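Local coordinates for protein ESSB (Geobacillus thermodenitrificans, PDB 4ANO) that is an integral membrane component of the type VII secretion system, here its cytoplasmic part, and probably takes part in protein export, at residues 194-197 with 198-202; 73-76 with 77-80; 47-51 with 52-56; 80-83 with 84-88. One frame throughout, in Å; residues are numbered along the deposited sequence. Where two conformers were deposited one is given.

Interaction 1. Residues 194-197 with 198-202; sequences LEKW and VDEEE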
loop_
_atom_site.group_PDB
_atom_site.type_symbol
_atom_site.label_atom_id
_atom_site.label_comp_id
_atom_site.label_asym_id
_atom_site.label_seq_id
_atom_site.Cartn_x
_atom_site.Cartn_y
_atom_site.Cartn_z
ATOM N N LEU A 194 0.594 14.134 -9.042
ATOM C CA LEU A 194 -0.249 14.359 -7.870
ATOM C C LEU A 194 -0.194 15.797 -7.358
ATOM O O LEU A 194 -1.243 16.322 -6.921
ATOM C CB LEU A 194 0.048 13.403 -6.726
ATOM C CG LEU A 194 -0.304 11.947 -6.971
ATOM C CD1 LEU A 194 0.301 11.085 -5.901
ATOM C CD2 LEU A 194 -1.859 11.798 -6.926
ATOM N N GLU A 195 0.986 16.424 -7.391
ATOM C CA GLU A 195 1.085 17.745 -6.804
ATOM C C GLU A 195 0.312 18.752 -7.617
ATOM O O GLU A 195 -0.364 19.619 -7.065
ATOM C CB GLU A 195 2.512 18.202 -6.655
ATOM C CG GLU A 195 2.622 19.103 -5.418
ATOM C CD GLU A 195 2.736 18.285 -4.156
ATOM O OE1 GLU A 195 3.633 17.421 -4.120
ATOM O OE2 GLU A 195 1.958 18.506 -3.212
ATOM N N LYS A 196 0.389 18.653 -8.943
ATOM C CA LYS A 196 -0.411 19.557 -9.778
ATOM C C LYS A 196 -1.908 19.280 -9.578
ATOM O O LYS A 196 -2.747 20.222 -9.592
ATOM C CB LYS A 196 -0.014 19.464 -11.263
ATOM C CG LYS A 196 -0.568 20.601 -12.116
ATOM C CD LYS A 196 -0.382 20.340 -13.617
ATOM C CE LYS A 196 -1.663 19.843 -14.301
ATOM N NZ LYS A 196 -2.009 18.455 -13.852
ATOM N N TRP A 197 -2.246 18.007 -9.381
ATOM C CA TRP A 197 -3.652 17.626 -9.108
ATOM C C TRP A 197 -4.185 18.161 -7.782
ATOM O O TRP A 197 -5.314 18.653 -7.743
ATOM C CB TRP A 197 -3.808 16.125 -9.138
ATOM C CG TRP A 197 -5.267 15.657 -9.173
ATOM C CD1 TRP A 197 -6.418 16.400 -9.358
ATOM C CD2 TRP A 197 -5.671 14.310 -9.129
ATOM N NE1 TRP A 197 -7.519 15.575 -9.353
ATOM C CE2 TRP A 197 -7.077 14.282 -9.210
ATOM C CE3 TRP A 197 -4.980 13.110 -8.969
ATOM C CZ2 TRP A 197 -7.791 13.099 -9.173
ATOM C CZ3 TRP A 197 -5.681 11.952 -8.924
ATOM C CH2 TRP A 197 -7.061 11.933 -9.035
ATOM N N VAL A 198 -3.388 18.129 -6.707
ATOM C CA VAL A 198 -3.945 18.485 -5.362
ATOM C C VAL A 198 -4.169 20.012 -5.418
ATOM O O VAL A 198 -5.188 20.503 -4.897
ATOM C CB VAL A 198 -3.012 18.132 -4.146
ATOM C CG1 VAL A 198 -1.789 19.003 -4.108
ATOM C CG2 VAL A 198 -3.774 18.228 -2.775
ATOM N N ASP A 199 -3.246 20.735 -6.076
ATOM C CA ASP A 199 -3.394 22.206 -6.252
ATOM C C ASP A 199 -4.702 22.534 -6.974
ATOM O O ASP A 199 -5.469 23.397 -6.543
ATOM C CB ASP A 199 -2.210 22.857 -7.039
ATOM C CG ASP A 199 -0.912 22.964 -6.210
ATOM O OD1 ASP A 199 -0.968 22.769 -4.975
ATOM O OD2 ASP A 199 0.184 23.220 -6.810
ATOM N N GLU A 200 -4.985 21.819 -8.064
ATOM C CA GLU A 200 -6.194 22.035 -8.837
ATOM C C GLU A 200 -7.420 21.790 -7.994
ATOM O O GLU A 200 -8.408 22.593 -7.971
ATOM C CB GLU A 200 -6.190 21.127 -10.072
ATOM C CG GLU A 200 -5.213 21.598 -11.131
ATOM C CD GLU A 200 -5.141 20.663 -12.320
ATOM O OE1 GLU A 200 -5.754 19.558 -12.288
ATOM O OE2 GLU A 200 -4.461 21.049 -13.300
ATOM N N GLU A 201 -7.359 20.679 -7.262
ATOM C CA GLU A 201 -8.499 20.286 -6.487
ATOM C C GLU A 201 -8.691 21.192 -5.273
ATOM O O GLU A 201 -9.818 21.515 -4.912
ATOM C CB GLU A 201 -8.341 18.830 -5.988
ATOM C CG GLU A 201 -9.601 18.397 -5.290
ATOM C CD GLU A 201 -10.877 18.365 -6.211
ATOM O OE1 GLU A 201 -10.770 18.337 -7.468
ATOM O OE2 GLU A 201 -12.023 18.272 -5.669
ATOM N N GLU A 202 -7.604 21.660 -4.675
ATOM C CA GLU A 202 -7.718 22.609 -3.537
ATOM C C GLU A 202 -8.357 23.955 -4.000
ATOM O O GLU A 202 -9.198 24.492 -3.291
ATOM C CB GLU A 202 -6.338 22.913 -2.928
ATOM C CG GLU A 202 -6.368 23.979 -1.855
ATOM C CD GLU A 202 -5.089 24.153 -1.058
ATOM O OE1 GLU A 202 -4.470 23.126 -0.657
ATOM O OE2 GLU A 202 -4.746 25.301 -0.773
HETATM O O HOH W 1 -9.718 17.160 -9.705
#
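Trp-197 and Glu-201 sit one turn apart on helix 187-207, the last helix of the domain, and a water joins their side chains. The tight side is apolar. Leu-194, Trp-197 and Val-198 pack against helix 84-98 and meet Ile-92, Ile-88 and Leu-85. Leu-194 and Trp-197 also touch helix 176-183. Beneath them run the i to i+4 backbone hydrogen bonds of the helix, in which Val-198 N reaches Leu-194 O at 2.8 Å and Glu-201 N reaches Trp-197 O at 2.9 Å. Val-198 CG1 lies between its own N and carbonyl carbon (chi1 69°), which brings it to 3.3 Å from Glu-195 O. The other side is polar and loose. In one of the two modelled conformers of Lys-196, NZ stands 3.6 Å from Glu-200 OE2, a long and doubtful salt bridge between exposed groups. The two side chains cross obliquely. NZ has a second, weak ion pair with Glu-180. The indole straddles the two sides: it packs on Ile-88 through CE2 while its N-H looks to water. Trp-197 NE1 donates in the ring plane to the water at 2.7 Å, and the same water donates to Glu-201 OE1, also at 2.7 Å.

Interaction 2. Residues 73-76 with 77-80; sequences FLTF and AAIR
An N-cap opens the short helix 76-80, and Thr-75 fills it. Its hydroxyl oxygen OG1 accepts from Ala-78 N at 3.1 Å, with an N-H...O angle of 156°. The torsion makes this possible: OG1 lies between the backbone N and the carbonyl carbon (chi1 61°) and turns in over the first turn. There it also lies 3.5 Å from Ala-78 CB. The capping bond satisfies an amide that has no helical carbonyl before it. Thr-75 O then takes Ile-79 N at 3.2 Å, and Phe-76 O takes Arg-80 N at 3.0 Å. The cap thus joins a strand to a helix. Leu-74 and Thr-75 form a short, weakly bonded edge strand of the three-stranded antiparallel sheet, where Leu-74 pairs with Phe-117 of strand 115-117. The chain turns directly from that strand into the helix. An apolar contact spans the turn. Ile-79 CD1 reaches back to Leu-74, 3.9 Å from its CB, and the two side chains cross at about a right angle. Leu-74 CB also faces Ala-78 CB at 4.2 Å. Phe-76, CG opposite its own N (chi1 -173°), carries its ring away from Leu-74 to Pro-112, Phe-117 and Leu-155 of helix 141-155.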
loop_
_atom_site.group_PDB
_atom_site.type_symbol
_atom_site.label_atom_id
_atom_site.label_comp_id
_atom_site.label_asym_id
_atom_site.label_seq_id
_atom_site.Cartn_x
_atom_site.Cartn_y
_atom_site.Cartn_z
ATOM N N PHE A 73 -7.132 3.156 14.033
ATOM C CA PHE A 73 -6.700 3.327 12.639
ATOM C C PHE A 73 -7.876 3.049 11.691
ATOM O O PHE A 73 -8.774 2.268 12.066
ATOM C CB PHE A 73 -5.568 2.391 12.324
ATOM C CG PHE A 73 -4.202 2.977 12.518
ATOM C CD1 PHE A 73 -3.959 4.076 13.316
ATOM C CD2 PHE A 73 -3.117 2.382 11.893
ATOM C CE1 PHE A 73 -2.676 4.608 13.473
ATOM C CE2 PHE A 73 -1.842 2.888 12.043
ATOM C CZ PHE A 73 -1.594 4.028 12.840
ATOM N N LEU A 74 -7.883 3.778 10.549
ATOM C CA LEU A 74 -8.894 3.717 9.462
ATOM C C LEU A 74 -8.407 2.840 8.286
ATOM O O LEU A 74 -7.222 2.868 7.901
ATOM C CB LEU A 74 -9.192 5.129 8.871
ATOM C CG LEU A 74 -9.900 6.367 9.468
ATOM C CD1 LEU A 74 -10.906 6.039 10.520
ATOM C CD2 LEU A 74 -8.864 7.451 9.934
ATOM N N THR A 75 -9.331 2.092 7.707
ATOM C CA THR A 75 -9.047 1.265 6.560
ATOM C C THR A 75 -8.996 2.089 5.334
ATOM O O THR A 75 -9.424 3.257 5.301
ATOM C CB THR A 75 -10.222 0.252 6.389
ATOM O OG1 THR A 75 -11.425 1.006 6.159
ATOM C CG2 THR A 75 -10.440 -0.502 7.712
ATOM N N PHE A 76 -8.456 1.448 4.286
ATOM C CA PHE A 76 -8.383 2.066 2.990
ATOM C C PHE A 76 -9.822 2.433 2.532
ATOM O O PHE A 76 -10.081 3.545 2.071
ATOM C CB PHE A 76 -7.768 1.057 2.016
ATOM C CG PHE A 76 -7.497 1.652 0.659
ATOM C CD1 PHE A 76 -8.484 1.657 -0.341
ATOM C CD2 PHE A 76 -6.240 2.241 0.367
ATOM C CE1 PHE A 76 -8.202 2.171 -1.572
ATOM C CE2 PHE A 76 -5.942 2.716 -0.917
ATOM C CZ PHE A 76 -6.951 2.678 -1.871
ATOM N N ALA A 77 -10.759 1.517 2.658
ATOM C CA ALA A 77 -12.124 1.874 2.214
ATOM C C ALA A 77 -12.738 3.069 2.975
ATOM O O ALA A 77 -13.444 3.914 2.362
ATOM C CB ALA A 77 -13.028 0.658 2.148
ATOM N N ALA A 78 -12.398 3.265 4.266
ATOM C CA ALA A 78 -12.839 4.447 4.976
ATOM C C ALA A 78 -12.288 5.752 4.391
ATOM O O ALA A 78 -12.998 6.769 4.342
ATOM C CB ALA A 78 -12.501 4.347 6.489
ATOM N N ILE A 79 -11.008 5.764 4.017
ATOM C CA ILE A 79 -10.464 6.962 3.405
ATOM C C ILE A 79 -11.087 7.229 2.053
ATOM O O ILE A 79 -11.266 8.381 1.664
ATOM C CB ILE A 79 -8.905 6.929 3.378
ATOM C CG1 ILE A 79 -8.420 6.542 4.773
ATOM C CG2 ILE A 79 -8.390 8.236 2.875
ATOM C CD1 ILE A 79 -8.843 7.617 5.877
ATOM N N ARG A 80 -11.409 6.166 1.334
ATOM C CA ARG A 80 -12.055 6.251 0.006
ATOM C C ARG A 80 -13.410 7.035 0.079
ATOM O O ARG A 80 -13.846 7.656 -0.901
ATOM C CB ARG A 80 -12.170 4.827 -0.616
ATOM C CG ARG A 80 -12.876 4.671 -2.052
ATOM C CD ARG A 80 -12.304 5.464 -3.293
ATOM N NE ARG A 80 -13.234 5.365 -4.442
ATOM C CZ ARG A 80 -14.288 6.163 -4.631
ATOM N NH1 ARG A 80 -14.546 7.160 -3.761
ATOM N NH2 ARG A 80 -15.072 6.002 -5.700
#

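Interaction 3. Residues 47-51 with 52-56; sequences EVDPC and IVRDI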
loop_
_atom_site.group_PDB
_atom_site.type_symbol
_atom_site.label_atom_id
_atom_site.label_comp_id
_atom_site.label_asym_id
_atom_site.label_seq_id
_atom_site.Cartn_x
_atom_site.Cartn_y
_atom_site.Cartn_z
ATOM N N GLU A 47 10.329 -4.004 14.377
ATOM C CA GLU A 47 10.877 -2.664 14.337
ATOM C C GLU A 47 10.523 -1.967 13.031
ATOM O O GLU A 47 11.359 -1.299 12.393
ATOM C CB GLU A 47 12.403 -2.675 14.629
ATOM C CG GLU A 47 12.805 -2.866 16.133
ATOM C CD GLU A 47 13.194 -4.288 16.444
ATOM O OE1 GLU A 47 12.612 -5.167 15.773
ATOM O OE2 GLU A 47 14.094 -4.543 17.303
ATOM N N VAL A 48 9.263 -2.097 12.637
ATOM C CA VAL A 48 8.849 -1.403 11.421
ATOM C C VAL A 48 8.357 -0.017 11.774
ATOM O O VAL A 48 8.826 0.968 11.233
ATOM C CB VAL A 48 7.815 -2.188 10.620
ATOM C CG1 VAL A 48 7.345 -1.386 9.364
ATOM C CG2 VAL A 48 8.439 -3.584 10.315
ATOM N N ASP A 49 7.421 0.057 12.692
ATOM C CA ASP A 49 6.826 1.397 12.929
ATOM C C ASP A 49 6.348 1.299 14.362
ATOM O O ASP A 49 5.933 0.289 14.786
ATOM C CB ASP A 49 5.726 1.711 11.901
ATOM C CG ASP A 49 4.453 0.877 12.123
ATOM O OD1 ASP A 49 3.700 1.192 13.060
ATOM O OD2 ASP A 49 4.168 -0.057 11.300
ATOM N N PRO A 50 6.439 2.375 15.117
ATOM C CA PRO A 50 6.004 2.176 16.515
ATOM C C PRO A 50 4.477 1.942 16.721
ATOM O O PRO A 50 4.082 1.364 17.771
ATOM C CB PRO A 50 6.449 3.461 17.166
ATOM C CG PRO A 50 6.301 4.557 16.032
ATOM C CD PRO A 50 6.502 3.768 14.683
ATOM N N CYS A 51 3.642 2.331 15.752
ATOM C CA CYS A 51 2.168 2.149 15.944
ATOM C C CYS A 51 1.596 0.751 15.875
ATOM O O CYS A 51 0.715 0.368 16.652
ATOM C CB CYS A 51 1.438 3.027 14.919
ATOM S SG CYS A 51 1.810 4.801 15.294
ATOM N N ILE A 52 2.187 -0.094 15.023
ATOM C CA ILE A 52 1.512 -1.349 14.679
ATOM C C ILE A 52 2.376 -2.423 15.241
ATOM O O ILE A 52 3.594 -2.406 15.014
ATOM C CB ILE A 52 1.399 -1.498 13.111
ATOM C CG1 ILE A 52 0.368 -0.502 12.590
ATOM C CG2 ILE A 52 0.938 -2.912 12.772
ATOM C CD1 ILE A 52 0.287 -0.563 11.101
ATOM N N VAL A 53 1.794 -3.281 16.046
ATOM C CA VAL A 53 2.526 -4.386 16.717
ATOM C C VAL A 53 2.472 -5.599 15.733
ATOM O O VAL A 53 1.440 -5.797 15.053
ATOM C CB VAL A 53 1.901 -4.688 18.110
ATOM C CG1 VAL A 53 2.324 -6.117 18.687
ATOM C CG2 VAL A 53 2.234 -3.578 19.178
ATOM N N ARG A 54 3.592 -6.342 15.619
ATOM C CA ARG A 54 3.701 -7.558 14.801
ATOM C C ARG A 54 4.305 -8.620 15.650
ATOM O O ARG A 54 5.373 -8.401 16.217
ATOM C CB ARG A 54 4.585 -7.366 13.549
ATOM C CG ARG A 54 4.051 -6.300 12.622
ATOM C CD ARG A 54 4.828 -6.119 11.268
ATOM N NE ARG A 54 4.298 -4.945 10.501
ATOM C CZ ARG A 54 4.236 -3.679 10.881
ATOM N NH1 ARG A 54 4.661 -3.183 12.083
ATOM N NH2 ARG A 54 3.680 -2.833 10.054
ATOM N N ASP A 55 3.593 -9.739 15.802
ATOM C CA ASP A 55 4.157 -10.858 16.537
ATOM C C ASP A 55 4.491 -11.931 15.543
ATOM O O ASP A 55 3.793 -12.051 14.561
ATOM C CB ASP A 55 3.158 -11.354 17.532
ATOM C CG ASP A 55 2.966 -10.339 18.652
ATOM O OD1 ASP A 55 3.995 -9.886 19.232
ATOM O OD2 ASP A 55 1.801 -10.039 18.949
ATOM N N ILE A 56 5.589 -12.622 15.757
ATOM C CA ILE A 56 6.155 -13.514 14.671
ATOM C C ILE A 56 6.319 -14.911 15.370
ATOM O O ILE A 56 6.901 -15.024 16.427
ATOM C CB ILE A 56 7.549 -13.051 14.252
ATOM C CG1 ILE A 56 7.488 -11.751 13.465
ATOM C CG2 ILE A 56 8.197 -14.062 13.284
ATOM C CD1 ILE A 56 7.746 -10.650 14.245
HETATM O O HOH W 2 5.302 -1.202 17.060
#
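Asp-49 OD2 is gripped by two nitrogens of Arg-54, NH2 at 3.1 Å and NH1 at 3.3 Å. This end-on salt bridge links the loop before strand 53-58 to that strand, an outer strand of the four-stranded antiparallel sheet. Both nitrogens converge on the one oxygen, which lies at the edge of the guanidinium, in its plane. The carboxylate is turned almost perpendicular to that plane, at 84°. NH2 meets OD2 nearly along its C-O axis, whereas NH1 comes from above the carboxylate plane. The other oxygen serves the backbone. Asp-49 OD1 accepts from Ile-52 N at 2.8 Å, on its syn side but tilted out of the carboxylate plane, so one carboxylate holds both the turn and the arginine. Its CG stands between the backbone N and the carbonyl carbon (chi1 71°), folding the group in over the turn. With an alanine here, Arg-54 would probably lose its acidic mate and Ile-52 N its acceptor, and the loop could shift. The arginine has further anchors: NE donates to Leu-126 O, and NH2 makes a weak bond to Phe-125 O. Two aliphatic side chains flank the flat group on opposite faces, which is likely to limit its rotation. Ile-52 CG2 lies 3.6 Å above one face, offset toward the rim. On the opposite face Val-48 CB stands 3.6 Å from Arg-54 NH1.

Interaction 4. Residues 80-83 with 84-88; sequences RKTT and LLSRI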
loop_
_atom_site.group_PDB
_atom_site.type_symbol
_atom_site.label_atom_id
_atom_site.label_comp_id
_atom_site.label_asym_id
_atom_site.label_seq_id
_atom_site.Cartn_x
_atom_site.Cartn_y
_atom_site.Cartn_z
ATOM N N ARG A 80 -11.409 6.166 1.334
ATOM C CA ARG A 80 -12.055 6.251 0.006
ATOM C C ARG A 80 -13.410 7.035 0.079
ATOM O O ARG A 80 -13.846 7.656 -0.901
ATOM C CB ARG A 80 -12.170 4.827 -0.616
ATOM C CG ARG A 80 -12.876 4.671 -2.052
ATOM C CD ARG A 80 -12.304 5.464 -3.293
ATOM N NE ARG A 80 -13.234 5.365 -4.442
ATOM C CZ ARG A 80 -14.288 6.163 -4.631
ATOM N NH1 ARG A 80 -14.546 7.160 -3.761
ATOM N NH2 ARG A 80 -15.072 6.002 -5.700
ATOM N N LYS A 81 -13.987 7.084 1.268
ATOM C CA LYS A 81 -15.222 7.846 1.499
ATOM C C LYS A 81 -15.080 9.335 1.787
ATOM O O LYS A 81 -16.112 10.047 1.871
ATOM C CB LYS A 81 -16.035 7.236 2.645
ATOM C CG LYS A 81 -16.359 5.785 2.358
ATOM C CD LYS A 81 -17.070 5.275 3.609
ATOM C CE LYS A 81 -17.337 3.757 3.540
ATOM N NZ LYS A 81 -17.920 3.223 2.271
ATOM N N THR A 82 -13.857 9.798 2.050
ATOM C CA THR A 82 -13.569 11.199 2.333
ATOM C C THR A 82 -13.609 11.965 1.028
ATOM O O THR A 82 -13.775 11.363 -0.045
ATOM C CB THR A 82 -12.201 11.377 3.053
ATOM O OG1 THR A 82 -11.118 10.865 2.257
ATOM C CG2 THR A 82 -12.170 10.612 4.371
ATOM N N THR A 83 -13.490 13.276 1.142
ATOM C CA THR A 83 -13.303 14.224 0.052
ATOM C C THR A 83 -12.212 13.815 -0.984
ATOM O O THR A 83 -11.211 13.242 -0.588
ATOM C CB THR A 83 -12.913 15.513 0.777
ATOM O OG1 THR A 83 -14.098 16.302 1.022
ATOM C CG2 THR A 83 -11.915 16.291 0.047
ATOM N N LEU A 84 -12.401 14.114 -2.280
ATOM C CA LEU A 84 -11.333 13.919 -3.275
ATOM C C LEU A 84 -10.039 14.571 -2.797
ATOM O O LEU A 84 -8.977 13.950 -2.835
ATOM C CB LEU A 84 -11.713 14.426 -4.672
ATOM C CG LEU A 84 -10.652 14.201 -5.752
ATOM C CD1 LEU A 84 -10.263 12.694 -5.842
ATOM C CD2 LEU A 84 -11.195 14.660 -7.066
ATOM N N LEU A 85 -10.123 15.813 -2.290
ATOM C CA LEU A 85 -8.941 16.555 -1.844
ATOM C C LEU A 85 -8.145 15.804 -0.766
ATOM O O LEU A 85 -6.894 15.590 -0.792
ATOM C CB LEU A 85 -9.331 17.963 -1.313
ATOM C CG LEU A 85 -8.169 18.800 -0.733
ATOM C CD1 LEU A 85 -6.969 19.037 -1.653
ATOM C CD2 LEU A 85 -8.703 20.158 -0.193
ATOM N N SER A 86 -8.917 15.280 0.170
ATOM C CA SER A 86 -8.350 14.454 1.191
ATOM C C SER A 86 -7.684 13.135 0.713
ATOM O O SER A 86 -6.651 12.675 1.236
ATOM C CB SER A 86 -9.538 13.975 1.983
ATOM O OG SER A 86 -9.061 13.070 2.924
ATOM N N ARG A 87 -8.392 12.456 -0.172
ATOM C CA ARG A 87 -7.759 11.260 -0.783
ATOM C C ARG A 87 -6.468 11.557 -1.544
ATOM O O ARG A 87 -5.525 10.740 -1.529
ATOM C CB ARG A 87 -8.792 10.556 -1.661
ATOM C CG ARG A 87 -9.811 9.723 -0.860
ATOM C CD ARG A 87 -11.261 9.848 -1.400
ATOM N NE ARG A 87 -11.452 9.652 -2.852
ATOM C CZ ARG A 87 -12.517 10.109 -3.521
ATOM N NH1 ARG A 87 -13.465 10.792 -2.896
ATOM N NH2 ARG A 87 -12.643 9.891 -4.843
ATOM N N ILE A 88 -6.402 12.685 -2.259
ATOM C CA ILE A 88 -5.146 12.999 -3.020
ATOM C C ILE A 88 -4.036 13.327 -2.040
ATOM O O ILE A 88 -2.866 12.973 -2.287
ATOM C CB ILE A 88 -5.294 14.241 -3.955
ATOM C CG1 ILE A 88 -6.265 13.907 -5.069
ATOM C CG2 ILE A 88 -3.856 14.692 -4.562
ATOM C CD1 ILE A 88 -6.770 15.239 -5.750
#
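Hydrogen bonds tie Thr-82 and Thr-83 to the start of helix 84-98. Arg-87 NH1 donates to Thr-82 O at 2.9 Å, nearly straight at 164°, and lies in the carbonyl plane. Arg-87 N takes Thr-83 O at 3.0 Å, closing the first turn. Ser-86 OG donates to Thr-82 OG1 at 3.1 Å, and that hydroxyl is bonded in turn to Ile-79 O. Thr-83 holds the N-cap position. The guanidinium groups of Arg-80 and Arg-87 stack face on face, planes 24° apart and centres 4.5 Å apart. The overlap is offset, with Arg-80 NH1 over the rim of Arg-87, while Leu-84 CA sits over the other face. Bends at chi2 and chi3 fold the Arg-87 chain back to this place. Several carbonyls accept from the pair: Arg-87 also donates to Leu-155 O and Thr-156 O, and Arg-80 to Gly-158 O. Were a leucine in place of Arg-87, Thr-82 O, Leu-155 O and Thr-156 O would probably be left without this donor, and Arg-80 without its stacking partner. Two like charges lie close here, and these carbonyl acceptors probably offset part of the repulsion.

Overall arrangement
Along the chain the order is interaction 3, then 2, then 4, then 1. Interaction 3 starts the outer strand 53-58 of the four-stranded sheet. Interaction 2 leads from the edge strand 74-75 into helix 76-80. The two touch where Phe-73 packs on Cys-51 and Ile-52. Interactions 2 and 4 share Arg-80, their centres about 10 Å apart. Interaction 4 begins helix 84-98; Trp-197 and Val-198 of helix 187-207 pack on its Leu-85 and Ile-88, which puts interaction 1 about 12 Å away between centres. Interactions 1 and 3 lie farthest apart, about 33 Å between centres. The series runs from the sheet end of this cytoplasmic part to its helical end, consistent with a kinase-like fold, since the YukC family belongs to the protein-kinase clan.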